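Local coordinates for proton-dependent oligopeptide transporter family protein (Xanthomonas campestris, PDB 6EI3) that probably couples proton movement to the uptake of small peptides across the bacterial membrane, as in other POT-family carriers of the Major Facilitator Superfamily, at residues R2-I7 with V126-Q131; E419-Q424 with G431-F436; A47-H52 with L450-V455. All blocks are in the same frame, centred on the assembly; numbering follows the deposited sequence. Where two conformers were deposited one is given.

Contact 1: R2-I7 with V126-Q131; sequences RQIPFI and VDQFDQ
Q3 and Q128 meet through their side-chain amides, and this bond joins the start of the chain to residues 128-129 beside helix 121-127. NE2 of Q3 donates to OE1 of Q128 at 3.0 Å, with an N-H...O angle of 160°. The donor lies in the carbonyl plane, on a lone pair of OE1. The acceptor lies nearly in the amide plane of Q3, although the two amides are turned 64° against each other. V194 N donates to the same OE1, so two N-H groups grip this buried oxygen, while NE2 of Q128 is hydrogen-bonded to F124 O. Q3 reaches over because CG sits between N and C of its backbone (chi1 62°) and the chain then bends at chi2.

The tight apolar part lies beside this bond. The end of I4, CD1, comes 3.7 Å from CE1 of F129, obliquely to the ring, and 3.8 Å from CB of Q128. By contrast, R2 is exposed and poorly ordered, and D130 and Q131 are also exposed, so the solvent side lies at the outer ends of both segments.

Within the fold, V140 of helix 137-165 touches both I4 and F129, I7 packs on F124 and M125 of helix 121-127, and F6 leans on L188 of helix 168-188.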
loop_
_atom_site.group_PDB
_atom_site.type_symbol
_atom_site.label_atom_id
_atom_site.label_comp_id
_atom_site.label_asym_id
_atom_site.label_seq_id
_atom_site.Cartn_x
_atom_site.Cartn_y
_atom_site.Cartn_z
ATOM N N ARG A 2 7.191 -0.456 -30.738
ATOM C CA ARG A 2 8.366 0.418 -30.623
ATOM C C ARG A 2 8.298 1.457 -29.500
ATOM O O ARG A 2 9.329 2.038 -29.153
ATOM C CB ARG A 2 8.675 1.099 -31.960
ATOM C CG ARG A 2 9.229 0.147 -33.035
ATOM C CD ARG A 2 10.710 -0.177 -32.865
ATOM N NE ARG A 2 11.576 0.948 -33.225
ATOM C CZ ARG A 2 12.894 0.861 -33.382
ATOM N NH1 ARG A 2 13.516 -0.302 -33.217
ATOM N NH2 ARG A 2 13.601 1.934 -33.710
ATOM N N GLN A 3 7.109 1.684 -28.918
ATOM C CA GLN A 3 6.932 2.628 -27.802
ATOM C C GLN A 3 7.138 1.966 -26.448
ATOM O O GLN A 3 7.353 2.672 -25.486
ATOM C CB GLN A 3 5.556 3.326 -27.849
ATOM C CG GLN A 3 4.361 2.384 -27.732
ATOM C CD GLN A 3 3.825 1.956 -29.085
ATOM O OE1 GLN A 3 4.564 1.536 -29.983
ATOM N NE2 GLN A 3 2.513 2.005 -29.245
ATOM N N ILE A 4 7.026 0.625 -26.361
ATOM C CA ILE A 4 7.161 -0.134 -25.111
ATOM C C ILE A 4 8.536 0.132 -24.377
ATOM O O ILE A 4 8.496 0.322 -23.155
ATOM C CB ILE A 4 6.851 -1.653 -25.341
ATOM C CG1 ILE A 4 5.327 -1.873 -25.632
ATOM C CG2 ILE A 4 7.316 -2.540 -24.168
ATOM C CD1 ILE A 4 4.310 -1.422 -24.452
ATOM N N PRO A 5 9.713 0.262 -25.053
ATOM C CA PRO A 5 10.970 0.521 -24.294
ATOM C C PRO A 5 10.959 1.816 -23.468
ATOM O O PRO A 5 11.541 1.867 -22.391
ATOM C CB PRO A 5 12.042 0.557 -25.391
ATOM C CG PRO A 5 11.481 -0.283 -26.503
ATOM C CD PRO A 5 10.007 0.033 -26.488
ATOM N N PHE A 6 10.272 2.856 -23.960
ATOM C CA PHE A 6 10.152 4.146 -23.258
ATOM C C PHE A 6 9.359 3.978 -21.965
ATOM O O PHE A 6 9.686 4.619 -20.978
ATOM C CB PHE A 6 9.508 5.209 -24.159
ATOM C CG PHE A 6 10.321 5.513 -25.400
ATOM C CD1 PHE A 6 11.364 6.431 -25.359
ATOM C CD2 PHE A 6 10.046 4.878 -26.604
ATOM C CE1 PHE A 6 12.125 6.702 -26.504
ATOM C CE2 PHE A 6 10.804 5.147 -27.745
ATOM C CZ PHE A 6 11.838 6.061 -27.688
ATOM N N ILE A 7 8.346 3.074 -21.980
ATOM C CA ILE A 7 7.495 2.734 -20.828
ATOM C C ILE A 7 8.315 1.921 -19.825
ATOM O O ILE A 7 8.234 2.164 -18.623
ATOM C CB ILE A 7 6.229 1.945 -21.311
ATOM C CG1 ILE A 7 5.358 2.778 -22.309
ATOM C CG2 ILE A 7 5.390 1.379 -20.141
ATOM C CD1 ILE A 7 4.738 4.048 -21.811
ATOM N N VAL A 126 -0.788 -1.276 -21.389
ATOM C CA VAL A 126 -1.697 -2.223 -22.070
ATOM C C VAL A 126 -2.305 -1.568 -23.349
ATOM O O VAL A 126 -2.395 -2.229 -24.381
ATOM C CB VAL A 126 -2.781 -2.798 -21.112
ATOM C CG1 VAL A 126 -3.715 -3.775 -21.834
ATOM C CG2 VAL A 126 -2.148 -3.476 -19.904
ATOM N N ASP A 127 -2.634 -0.252 -23.283
ATOM C CA ASP A 127 -3.173 0.551 -24.406
ATOM C C ASP A 127 -2.258 0.524 -25.636
ATOM O O ASP A 127 -2.736 0.746 -26.732
ATOM C CB ASP A 127 -3.328 2.037 -23.992
ATOM C CG ASP A 127 -4.452 2.350 -23.024
ATOM O OD1 ASP A 127 -5.271 1.443 -22.746
ATOM O OD2 ASP A 127 -4.510 3.507 -22.533
ATOM N N GLN A 128 -0.947 0.302 -25.454
ATOM C CA GLN A 128 0.019 0.305 -26.559
ATOM C C GLN A 128 -0.101 -0.895 -27.485
ATOM O O GLN A 128 0.429 -0.848 -28.592
ATOM C CB GLN A 128 1.456 0.466 -26.047
ATOM C CG GLN A 128 1.657 1.682 -25.119
ATOM C CD GLN A 128 1.053 2.944 -25.686
ATOM O OE1 GLN A 128 1.343 3.337 -26.816
ATOM N NE2 GLN A 128 0.146 3.572 -24.935
ATOM N N PHE A 129 -0.813 -1.955 -27.041
ATOM C CA PHE A 129 -1.057 -3.184 -27.808
ATOM C C PHE A 129 -2.420 -3.108 -28.494
ATOM O O PHE A 129 -3.408 -2.757 -27.842
ATOM C CB PHE A 129 -1.027 -4.413 -26.866
ATOM C CG PHE A 129 0.326 -4.680 -26.256
ATOM C CD1 PHE A 129 0.698 -4.081 -25.055
ATOM C CD2 PHE A 129 1.235 -5.529 -26.883
ATOM C CE1 PHE A 129 1.951 -4.321 -24.494
ATOM C CE2 PHE A 129 2.492 -5.773 -26.318
ATOM C CZ PHE A 129 2.841 -5.164 -25.127
ATOM N N ASP A 130 -2.498 -3.483 -29.787
ATOM C CA ASP A 130 -3.792 -3.496 -30.488
ATOM C C ASP A 130 -4.752 -4.486 -29.800
ATOM O O ASP A 130 -4.285 -5.436 -29.176
ATOM C CB ASP A 130 -3.642 -3.743 -31.998
ATOM C CG ASP A 130 -3.120 -5.111 -32.388
ATOM O OD1 ASP A 130 -3.931 -6.059 -32.442
ATOM O OD2 ASP A 130 -1.916 -5.216 -32.722
ATOM N N GLN A 131 -6.072 -4.204 -29.837
ATOM C CA GLN A 131 -7.149 -4.949 -29.166
ATOM C C GLN A 131 -7.122 -6.488 -29.386
ATOM O O GLN A 131 -7.627 -7.221 -28.530
ATOM C CB GLN A 131 -8.522 -4.360 -29.553
ATOM C CG GLN A 131 -9.534 -4.310 -28.409
ATOM C CD GLN A 131 -9.311 -3.205 -27.401
ATOM O OE1 GLN A 131 -9.004 -2.057 -27.738
ATOM N NE2 GLN A 131 -9.540 -3.513 -26.136
#

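Contact 2: E419-Q424 with G431-F436; sequences EFAYSQ and GVVMSF
Y422 spans the gap between two consecutive helices and touches both V433 and M434. Its OH lies 3.1 Å from SD of M434, while the sulfur stands 5.3 Å from the ring centroid and 64° off the ring normal. This is a Met-aromatic contact made obliquely, at the hydroxyl end of the ring. Further back along the same ring, CE1 is 3.7 Å from CG1 of V433, again oblique to the ring plane. That methyl has a second neighbour in CB of A421, at 3.6 Å. V433 CG1 is therefore shared between the small methyl of A421 and atoms CE1 and CD1 of Y422, and no hydrogen bond crosses the contact.

Two side-chain shapes account for the meeting of phenol and sulfur. CG of Y422 lies opposite its carbonyl carbon (chi1 -78°), which carries the phenol across to the other helix, and the methionine chain bends at both chi2 and chi3 to bring SD to the phenol OH.

The next shell packs directly on these residues: I418, one residue before E419, touches both V433 and M434, while V292 and F296 cover A421. On a neighbouring side of the last turn of helix 400-424, S423 OG donates to F420 O at 2.7 Å and accepts from Q424 NE2 at 3.1 Å. Y497 OH and V500 N are both bonded to OE1 of Q424, and Y497 also meets F420 edge-to-face.

The pair forms a roughly antiparallel helical hairpin: the segment axes run at 149° and approach to 10.0 Å, and only six residues separate the segments. Helix 281-306, which carries V292 and F296, lies against the hairpin and also meets F436 through F296, while helix 363-389 meets F420 through S363 and L364.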
loop_
_atom_site.group_PDB
_atom_site.type_symbol
_atom_site.label_atom_id
_atom_site.label_comp_id
_atom_site.label_asym_id
_atom_site.label_seq_id
_atom_site.Cartn_x
_atom_site.Cartn_y
_atom_site.Cartn_z
ATOM N N GLU A 419 -5.487 -10.854 -7.190
ATOM C CA GLU A 419 -5.876 -11.906 -8.128
ATOM C C GLU A 419 -7.243 -12.500 -7.697
ATOM O O GLU A 419 -8.118 -12.748 -8.540
ATOM C CB GLU A 419 -4.799 -13.000 -8.144
ATOM C CG GLU A 419 -4.890 -13.935 -9.338
ATOM C CD GLU A 419 -3.768 -14.951 -9.486
ATOM O OE1 GLU A 419 -2.656 -14.705 -8.961
ATOM O OE2 GLU A 419 -3.997 -15.991 -10.148
ATOM N N PHE A 420 -7.431 -12.698 -6.381
ATOM C CA PHE A 420 -8.691 -13.215 -5.851
ATOM C C PHE A 420 -9.816 -12.222 -6.151
ATOM O O PHE A 420 -10.869 -12.615 -6.632
ATOM C CB PHE A 420 -8.586 -13.472 -4.330
ATOM C CG PHE A 420 -9.929 -13.591 -3.649
ATOM C CD1 PHE A 420 -10.638 -14.783 -3.678
ATOM C CD2 PHE A 420 -10.507 -12.495 -3.022
ATOM C CE1 PHE A 420 -11.884 -14.890 -3.057
ATOM C CE2 PHE A 420 -11.765 -12.600 -2.420
ATOM C CZ PHE A 420 -12.447 -13.798 -2.452
ATOM N N ALA A 421 -9.604 -10.938 -5.851
ATOM C CA ALA A 421 -10.653 -9.943 -6.064
ATOM C C ALA A 421 -11.041 -9.820 -7.546
ATOM O O ALA A 421 -12.230 -9.759 -7.853
ATOM C CB ALA A 421 -10.226 -8.612 -5.505
ATOM N N TYR A 422 -10.047 -9.896 -8.457
ATOM C CA TYR A 422 -10.284 -9.835 -9.900
ATOM C C TYR A 422 -11.164 -10.998 -10.372
ATOM O O TYR A 422 -12.089 -10.771 -11.141
ATOM C CB TYR A 422 -8.958 -9.816 -10.678
ATOM C CG TYR A 422 -8.241 -8.478 -10.694
ATOM C CD1 TYR A 422 -8.953 -7.280 -10.666
ATOM C CD2 TYR A 422 -6.859 -8.410 -10.831
ATOM C CE1 TYR A 422 -8.303 -6.048 -10.731
ATOM C CE2 TYR A 422 -6.195 -7.183 -10.875
ATOM C CZ TYR A 422 -6.925 -6.004 -10.841
ATOM O OH TYR A 422 -6.279 -4.792 -10.907
ATOM N N SER A 423 -10.893 -12.224 -9.880
ATOM C CA SER A 423 -11.635 -13.441 -10.207
ATOM C C SER A 423 -13.104 -13.389 -9.772
ATOM O O SER A 423 -13.915 -14.087 -10.356
ATOM C CB SER A 423 -10.953 -14.650 -9.572
ATOM O OG SER A 423 -11.274 -14.756 -8.193
ATOM N N GLN A 424 -13.438 -12.597 -8.736
ATOM C CA GLN A 424 -14.790 -12.497 -8.139
ATOM C C GLN A 424 -15.598 -11.298 -8.616
ATOM O O GLN A 424 -16.810 -11.331 -8.590
ATOM C CB GLN A 424 -14.699 -12.446 -6.586
ATOM C CG GLN A 424 -13.885 -13.578 -5.954
ATOM C CD GLN A 424 -14.557 -14.911 -6.175
ATOM O OE1 GLN A 424 -15.669 -15.159 -5.705
ATOM N NE2 GLN A 424 -13.924 -15.771 -6.949
ATOM N N GLY A 431 -10.984 -1.518 -12.308
ATOM C CA GLY A 431 -10.487 -0.229 -11.843
ATOM C C GLY A 431 -10.916 0.070 -10.423
ATOM O O GLY A 431 -10.147 0.646 -9.650
ATOM N N VAL A 432 -12.158 -0.327 -10.078
ATOM C CA VAL A 432 -12.761 -0.178 -8.751
ATOM C C VAL A 432 -12.022 -1.099 -7.764
ATOM O O VAL A 432 -11.734 -0.681 -6.640
ATOM C CB VAL A 432 -14.292 -0.470 -8.782
ATOM C CG1 VAL A 432 -14.922 -0.327 -7.395
ATOM C CG2 VAL A 432 -15.003 0.429 -9.790
ATOM N N VAL A 433 -11.750 -2.363 -8.178
ATOM C CA VAL A 433 -11.015 -3.345 -7.371
ATOM C C VAL A 433 -9.652 -2.764 -6.989
ATOM O O VAL A 433 -9.271 -2.796 -5.818
ATOM C CB VAL A 433 -10.862 -4.706 -8.095
ATOM C CG1 VAL A 433 -9.846 -5.599 -7.384
ATOM C CG2 VAL A 433 -12.204 -5.413 -8.231
ATOM N N MET A 434 -8.939 -2.228 -7.987
ATOM C CA MET A 434 -7.625 -1.635 -7.810
ATOM C C MET A 434 -7.648 -0.414 -6.882
ATOM O O MET A 434 -6.776 -0.297 -6.027
ATOM C CB MET A 434 -6.966 -1.329 -9.157
ATOM C CG MET A 434 -5.476 -1.426 -9.088
ATOM S SD MET A 434 -4.937 -3.132 -8.726
ATOM C CE MET A 434 -3.624 -2.784 -7.662
ATOM N N SER A 435 -8.652 0.460 -7.022
ATOM C CA SER A 435 -8.796 1.627 -6.156
ATOM C C SER A 435 -8.949 1.171 -4.700
ATOM O O SER A 435 -8.259 1.703 -3.836
ATOM C CB SER A 435 -9.989 2.483 -6.581
ATOM O OG SER A 435 -9.752 3.075 -7.849
ATOM N N PHE A 436 -9.787 0.139 -4.448
ATOM C CA PHE A 436 -10.011 -0.411 -3.109
ATOM C C PHE A 436 -8.755 -1.070 -2.553
ATOM O O PHE A 436 -8.562 -1.042 -1.334
ATOM C CB PHE A 436 -11.167 -1.430 -3.094
ATOM C CG PHE A 436 -12.600 -0.933 -3.075
ATOM C CD1 PHE A 436 -12.887 0.425 -2.978
ATOM C CD2 PHE A 436 -13.666 -1.833 -3.146
ATOM C CE1 PHE A 436 -14.209 0.884 -2.996
ATOM C CE2 PHE A 436 -14.995 -1.375 -3.150
ATOM C CZ PHE A 436 -15.257 -0.021 -3.069
#

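Contact 3: A47-H52 with L450-V455; sequences AKHILH and LSNVAV
N452 reaches from helix 430-456 to K48 and H49 of helix 40-60, a helix-helix packing contact within this Major Facilitator Superfamily transporter that joins residues about 400 positions apart in sequence. N452 has the largest buried area of the three; it was modelled in two conformers, and its amide contacts and water bridge hold for the one described. Its ND2 rests 3.6 Å from CB of K48 and is equally far from the backbone N of H49, so the amide lies against the helix surface without a direct hydrogen bond across the two segments. The ring of H49 is met at its edge, near its plane, with ND1 4.0 Å from ND2; ring and amide planes differ by 26°. CG of H49 stands anti to the backbone N (chi1 -156°), which turns the ring's edge to ND2.

K48 runs extended beyond CG, past N452, with CD 3.8 Å from OD1. ND1 of H52 bonds N445 OD1 of helix 430-456, and NE2 bonds S311 OG of a loop. I50 belongs to a pocket for a bound monoacylglycerol.

A water bridges the two side chains: it accepts from K48 NZ at 2.8 Å and donates to N452 OD1 at 3.1 Å.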
loop_
_atom_site.group_PDB
_atom_site.type_symbol
_atom_site.label_atom_id
_atom_site.label_comp_id
_atom_site.label_asym_id
_atom_site.label_seq_id
_atom_site.Cartn_x
_atom_site.Cartn_y
_atom_site.Cartn_z
ATOM N N ALA A 47 9.285 10.027 13.565
ATOM C CA ALA A 47 9.824 9.539 12.292
ATOM C C ALA A 47 8.845 8.573 11.644
ATOM O O ALA A 47 8.615 8.688 10.446
ATOM C CB ALA A 47 11.190 8.882 12.483
ATOM N N LYS A 48 8.186 7.687 12.446
ATOM C CA LYS A 48 7.174 6.739 11.932
ATOM C C LYS A 48 5.971 7.528 11.382
ATOM O O LYS A 48 5.430 7.176 10.335
ATOM C CB LYS A 48 6.669 5.811 13.040
ATOM C CG LYS A 48 7.659 4.768 13.497
ATOM C CD LYS A 48 7.039 3.977 14.634
ATOM C CE LYS A 48 8.074 3.188 15.380
ATOM N NZ LYS A 48 7.438 2.372 16.450
ATOM N N HIS A 49 5.570 8.594 12.100
ATOM C CA HIS A 49 4.430 9.427 11.731
ATOM C C HIS A 49 4.608 9.992 10.348
ATOM O O HIS A 49 3.696 9.878 9.549
ATOM C CB HIS A 49 4.184 10.547 12.756
ATOM C CG HIS A 49 2.769 11.020 12.732
ATOM N ND1 HIS A 49 1.771 10.360 13.448
ATOM C CD2 HIS A 49 2.204 12.000 11.992
ATOM C CE1 HIS A 49 0.647 10.992 13.153
ATOM N NE2 HIS A 49 0.856 11.974 12.268
ATOM N N ILE A 50 5.806 10.533 10.043
ATOM C CA ILE A 50 6.138 11.082 8.734
ATOM C C ILE A 50 6.117 10.006 7.619
ATOM O O ILE A 50 5.534 10.233 6.555
ATOM C CB ILE A 50 7.497 11.845 8.808
ATOM C CG1 ILE A 50 7.395 13.055 9.760
ATOM C CG2 ILE A 50 7.964 12.286 7.402
ATOM C CD1 ILE A 50 8.734 13.548 10.352
ATOM N N LEU A 51 6.805 8.875 7.837
ATOM C CA LEU A 51 6.898 7.786 6.854
ATOM C C LEU A 51 5.504 7.235 6.513
ATOM O O LEU A 51 5.156 7.083 5.338
ATOM C CB LEU A 51 7.817 6.677 7.437
ATOM C CG LEU A 51 8.197 5.423 6.590
ATOM C CD1 LEU A 51 7.075 4.366 6.575
ATOM C CD2 LEU A 51 8.691 5.767 5.187
ATOM N N HIS A 52 4.724 6.912 7.549
ATOM C CA HIS A 52 3.411 6.324 7.364
ATOM C C HIS A 52 2.403 7.353 6.825
ATOM O O HIS A 52 1.524 6.956 6.062
ATOM C CB HIS A 52 2.965 5.602 8.653
ATOM C CG HIS A 52 3.826 4.405 8.910
ATOM N ND1 HIS A 52 3.691 3.243 8.157
ATOM C CD2 HIS A 52 4.844 4.236 9.786
ATOM C CE1 HIS A 52 4.657 2.435 8.559
ATOM N NE2 HIS A 52 5.352 2.972 9.560
ATOM N N LEU A 450 -2.436 5.598 14.223
ATOM C CA LEU A 450 -3.312 5.534 15.402
ATOM C C LEU A 450 -2.623 4.912 16.602
ATOM O O LEU A 450 -2.820 5.383 17.720
ATOM C CB LEU A 450 -4.636 4.821 15.096
ATOM C CG LEU A 450 -5.709 5.678 14.403
ATOM C CD1 LEU A 450 -6.978 4.858 14.132
ATOM C CD2 LEU A 450 -6.057 6.935 15.222
ATOM N N SER A 451 -1.787 3.874 16.367
ATOM C CA SER A 451 -1.017 3.222 17.437
ATOM C C SER A 451 0.018 4.175 18.071
ATOM O O SER A 451 0.239 4.071 19.276
ATOM C CB SER A 451 -0.348 1.943 16.954
ATOM O OG SER A 451 0.793 2.231 16.159
ATOM N N ASN A 452 0.617 5.087 17.263
ATOM C CA ASN A 452 1.593 6.105 17.678
ATOM C C ASN A 452 0.983 7.085 18.661
ATOM O O ASN A 452 1.670 7.549 19.569
ATOM C CB ASN A 452 2.089 6.913 16.463
ATOM C CG ASN A 452 3.395 6.470 15.852
ATOM O OD1 ASN A 452 4.144 5.661 16.420
ATOM N ND2 ASN A 452 3.692 7.018 14.670
ATOM N N VAL A 453 -0.289 7.446 18.435
ATOM C CA VAL A 453 -1.047 8.404 19.244
ATOM C C VAL A 453 -1.417 7.722 20.566
ATOM O O VAL A 453 -1.192 8.302 21.629
ATOM C CB VAL A 453 -2.296 8.938 18.482
ATOM C CG1 VAL A 453 -3.223 9.720 19.413
ATOM C CG2 VAL A 453 -1.882 9.798 17.290
ATOM N N ALA A 454 -1.940 6.479 20.486
ATOM C CA ALA A 454 -2.351 5.675 21.634
ATOM C C ALA A 454 -1.236 5.496 22.670
ATOM O O ALA A 454 -1.503 5.690 23.847
ATOM C CB ALA A 454 -2.885 4.325 21.181
ATOM N N VAL A 455 0.009 5.173 22.238
ATOM C CA VAL A 455 1.149 4.996 23.159
ATOM C C VAL A 455 1.626 6.320 23.781
ATOM O O VAL A 455 2.174 6.305 24.883
ATOM C CB VAL A 455 2.343 4.201 22.561
ATOM C CG1 VAL A 455 1.962 2.751 22.297
ATOM C CG2 VAL A 455 2.904 4.867 21.307
HETATM O O HOH W 1 6.611 4.505 17.986
#

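How the contacts relate
Contacts 2 and 3 pack helix on helix, whereas contact 1 is made mostly by loop residues at helix ends. Contact 1 is wholly buried among its touching residues although its centre lies farthest from that of the chain, 26 Å, and it relies on a direct amide-amide bond. Contact 2 is partly buried, the nearest to the centre at 14 Å, and is made of apolar and sulfur-aromatic packing. Contact 3, largely buried, replaces a direct bond with a bridging water. Contacts 2 and 3 share helix 430-456 but lie on opposite sides of the chain's centre, 29 Å apart between contact centres; contact 2 is nested in the loop that contact 3 closes.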